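Local coordinates for protein possible prolidase (Bifidobacterium longum NCC2705, PDB 2P9B) that probably hydrolyses carbon-nitrogen bonds as a member of the amidohydrolase family, though its substrate and exact activity are not established, at residues R188-V191 against A192-L195; S225-Q228 against M229-I232. One frame throughout, in Å; residues are numbered along the deposited sequence.

Contact 1 (R188-V191 against A192-L195); sequences RTAV and AQNL
V191 and L195 meet one turn apart along helix 184-196, a local i to i+4 contact in a partly buried helix within the amidohydrolase family region. Their side chains lie side by side and point the same way: V191 CG2 comes to 4.2 Å from L195 CD1. The valine methyl is placed there by chi1 of 64°, which sets CG2 anti to the backbone N while CG1 takes the position between N and the carbonyl carbon. The backbone bond between the same two residues, L195 N to V191 O, is short, 2.9 Å, and nearly straight at 166°. L195 CG also rests on that carbonyl, 3.3 Å from V191 O. The bond from A192 N to R188 O is longer, 3.1 Å, and more bent. On another face chi1 of -58° sets Q193 CG beside its backbone N, 3.0 Å from T189 O, and the extended chain then puts Q193 OE1 3.7 Å from A190 CA. T189 OG1 turns back to E185 O, and N194 bonds to Y140 and P164 O. R188 forms salt bridges with D234 and E235 of helix 226-238, on which V191 and L195 also pack. A190 packs on strands 166-167 and 177-178, and V191 also touches M166.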
loop_
_atom_site.group_PDB
_atom_site.type_symbol
_atom_site.label_atom_id
_atom_site.label_comp_id
_atom_site.label_asym_id
_atom_site.label_seq_id
_atom_site.Cartn_x
_atom_site.Cartn_y
_atom_site.Cartn_z
ATOM N N ARG A 188 18.122 16.030 -8.769
ATOM C CA ARG A 188 18.125 15.183 -9.957
ATOM C C ARG A 188 19.240 14.149 -9.871
ATOM O O ARG A 188 19.071 12.996 -10.273
ATOM C CB ARG A 188 18.299 16.028 -11.226
ATOM C CG ARG A 188 18.068 15.252 -12.522
ATOM C CD ARG A 188 18.243 16.137 -13.753
ATOM N NE ARG A 188 17.176 17.125 -13.909
ATOM C CZ ARG A 188 15.967 16.862 -14.406
ATOM N NH1 ARG A 188 15.655 15.635 -14.805
ATOM N NH2 ARG A 188 15.071 17.836 -14.513
ATOM N N THR A 189 20.385 14.563 -9.343
ATOM C CA THR A 189 21.513 13.646 -9.205
ATOM C C THR A 189 21.180 12.558 -8.190
ATOM O O THR A 189 21.532 11.396 -8.371
ATOM C CB THR A 189 22.784 14.389 -8.745
ATOM O OG1 THR A 189 23.164 15.344 -9.744
ATOM C CG2 THR A 189 23.926 13.414 -8.528
ATOM N N ALA A 190 20.491 12.940 -7.122
ATOM C CA ALA A 190 20.130 11.993 -6.087
ATOM C C ALA A 190 19.159 10.935 -6.599
ATOM O O ALA A 190 19.337 9.745 -6.331
ATOM C CB ALA A 190 19.535 12.730 -4.895
ATOM N N VAL A 191 18.140 11.356 -7.340
ATOM C CA VAL A 191 17.172 10.401 -7.862
ATOM C C VAL A 191 17.855 9.473 -8.873
ATOM O O VAL A 191 17.529 8.291 -8.958
ATOM C CB VAL A 191 15.960 11.124 -8.519
ATOM C CG1 VAL A 191 16.408 11.925 -9.726
ATOM C CG2 VAL A 191 14.899 10.107 -8.911
ATOM N N ALA A 192 18.814 10.004 -9.624
ATOM C CA ALA A 192 19.529 9.194 -10.608
ATOM C C ALA A 192 20.276 8.064 -9.902
ATOM O O ALA A 192 20.375 6.946 -10.421
ATOM C CB ALA A 192 20.508 10.054 -11.390
ATOM N N GLN A 193 20.806 8.364 -8.720
ATOM C CA GLN A 193 21.534 7.372 -7.937
ATOM C C GLN A 193 20.593 6.228 -7.573
ATOM O O GLN A 193 20.968 5.060 -7.649
ATOM C CB GLN A 193 22.106 8.008 -6.664
ATOM C CG GLN A 193 23.045 9.175 -6.947
ATOM C CD GLN A 193 23.681 9.760 -5.693
ATOM O OE1 GLN A 193 22.992 10.120 -4.740
ATOM N NE2 GLN A 193 25.006 9.864 -5.698
ATOM N N ASN A 194 19.370 6.569 -7.179
ATOM C CA ASN A 194 18.393 5.551 -6.824
ATOM C C ASN A 194 17.999 4.729 -8.039
ATOM O O ASN A 194 17.930 3.509 -7.968
ATOM C CB ASN A 194 17.145 6.187 -6.211
ATOM C CG ASN A 194 17.177 6.188 -4.696
ATOM O OD1 ASN A 194 18.141 5.728 -4.088
ATOM N ND2 ASN A 194 16.117 6.700 -4.081
ATOM N N LEU A 195 17.744 5.403 -9.154
ATOM C CA LEU A 195 17.361 4.713 -10.381
ATOM C C LEU A 195 18.476 3.769 -10.834
ATOM O O LEU A 195 18.221 2.617 -11.195
ATOM C CB LEU A 195 17.047 5.736 -11.478
ATOM C CG LEU A 195 15.822 6.621 -11.216
ATOM C CD1 LEU A 195 15.758 7.746 -12.238
ATOM C CD2 LEU A 195 14.561 5.767 -11.276
#

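Contact 2 (S225-Q228 against M229-I232); sequences SVEQ and MRAI
Q228 OE1 accepts from both the backbone and the hydroxyl of S225, the residue just before helix 226-238. S225 N donates at 2.9 Å and 168°, in the carbonyl plane on a lone pair, whereas S225 OG lies 3.2 Å from Q228 OE1. The same hydroxyl oxygen accepts from Q228 N at 3.0 Å, so each side chain caps the other's backbone, and the two donors on OE1 probably restrict the amide's rotation. The first turn then closes through M229 N to S225 O, 3.2 Å long and almost straight. Selenomethionine M229 bends at chi3 (-78°), bringing CE back to 3.8 Å from S225 O. On the outer face R230 reaches back across V226 at an oblique angle: CG stands anti to the backbone N (chi1 -179°), and a bend at chi3 carries R230 NH2 to 3.4 Å from V226 CG1. E227 OE1 stays 5.2 Å from R230 NH1, too far for a salt bridge, though their opposite charges may still attract. M229 packs on helix 250-259 and strand 202-205, while A231 and I232 reach helix 184-196. Reciprocal bonding between S225 and Q228 defines a capping box, with S225 as the N-cap that starts the helix.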
loop_
_atom_site.group_PDB
_atom_site.type_symbol
_atom_site.label_atom_id
_atom_site.label_comp_id
_atom_site.label_asym_id
_atom_site.label_seq_id
_atom_site.Cartn_x
_atom_site.Cartn_y
_atom_site.Cartn_z
ATOM N N SER A 225 11.277 22.372 -2.121
ATOM C CA SER A 225 10.710 23.295 -3.096
ATOM C C SER A 225 10.083 22.572 -4.282
ATOM O O SER A 225 10.354 21.397 -4.525
ATOM C CB SER A 225 11.798 24.238 -3.610
ATOM O OG SER A 225 12.747 23.526 -4.386
ATOM N N VAL A 226 9.242 23.288 -5.020
ATOM C CA VAL A 226 8.609 22.718 -6.201
ATOM C C VAL A 226 9.710 22.406 -7.209
ATOM O O VAL A 226 9.666 21.385 -7.889
ATOM C CB VAL A 226 7.613 23.710 -6.847
ATOM C CG1 VAL A 226 7.071 23.139 -8.147
ATOM C CG2 VAL A 226 6.477 23.998 -5.886
ATOM N N GLU A 227 10.704 23.287 -7.286
ATOM C CA GLU A 227 11.814 23.109 -8.216
ATOM C C GLU A 227 12.585 21.823 -7.948
ATOM O O GLU A 227 12.993 21.130 -8.880
ATOM C CB GLU A 227 12.775 24.301 -8.142
ATOM C CG GLU A 227 12.155 25.638 -8.541
ATOM C CD GLU A 227 11.654 26.446 -7.351
ATOM O OE1 GLU A 227 10.795 25.950 -6.594
ATOM O OE2 GLU A 227 12.125 27.590 -7.177
ATOM N N GLN A 228 12.797 21.518 -6.673
ATOM C CA GLN A 228 13.511 20.304 -6.291
ATOM C C GLN A 228 12.718 19.066 -6.684
ATOM O O GLN A 228 13.254 18.136 -7.284
ATOM C CB GLN A 228 13.737 20.267 -4.780
ATOM C CG GLN A 228 14.893 21.102 -4.281
ATOM C CD GLN A 228 14.955 21.118 -2.770
ATOM O OE1 GLN A 228 14.043 21.617 -2.107
ATOM N NE2 GLN A 228 16.024 20.560 -2.214
HETATM N N MSE A 229 11.437 19.053 -6.331
HETATM C CA MSE A 229 10.591 17.906 -6.630
HETATM C C MSE A 229 10.264 17.760 -8.109
HETATM O O MSE A 229 10.011 16.653 -8.585
HETATM C CB MSE A 229 9.299 17.956 -5.800
HETATM C CG MSE A 229 9.535 17.828 -4.286
HETATM SE SE MSE A 229 7.973 17.610 -3.203
HETATM C CE MSE A 229 7.398 19.412 -3.180
ATOM N N ARG A 230 10.258 18.873 -8.840
ATOM C CA ARG A 230 9.967 18.807 -10.263
ATOM C C ARG A 230 11.121 18.085 -10.949
ATOM O O ARG A 230 10.916 17.319 -11.892
ATOM C CB ARG A 230 9.807 20.211 -10.865
ATOM C CG ARG A 230 9.476 20.179 -12.352
ATOM C CD ARG A 230 9.450 21.554 -13.018
ATOM N NE ARG A 230 8.309 22.385 -12.628
ATOM C CZ ARG A 230 8.341 23.308 -11.671
ATOM N NH1 ARG A 230 9.459 23.532 -10.993
ATOM N NH2 ARG A 230 7.256 24.025 -11.403
ATOM N N ALA A 231 12.337 18.327 -10.469
ATOM C CA ALA A 231 13.517 17.687 -11.043
ATOM C C ALA A 231 13.489 16.192 -10.735
ATOM O O ALA A 231 13.836 15.367 -11.579
ATOM C CB ALA A 231 14.791 18.324 -10.481
ATOM N N ILE A 232 13.070 15.853 -9.519
ATOM C CA ILE A 232 12.983 14.453 -9.106
ATOM C C ILE A 232 11.925 13.727 -9.933
ATOM O O ILE A 232 12.164 12.633 -10.439
ATOM C CB ILE A 232 12.622 14.344 -7.609
ATOM C CG1 ILE A 232 13.786 14.865 -6.758
ATOM C CG2 ILE A 232 12.310 12.900 -7.240
ATOM C CD1 ILE A 232 13.460 14.990 -5.278
#

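Contacts 1 and 2 belong to two helices, 184-196 and 226-238, that lie against each other; the centres of the two contacts are about 13 Å apart. Direct touches show this helix-to-helix packing: R188 NH1 is 3.7 Å from A231 O, and V191 CG2 is 4.0 Å from I232 O. Strand 202-205 falls between the two helices in sequence and leads the parallel sheet that continues with strand 243-247, an alternation consistent with the TIM-barrel fold of this family. Both contacts are peripheral, their centres about 23 and 24 Å from the chain centre. Neither includes H77, H79 or D345, which may form an empty metal site.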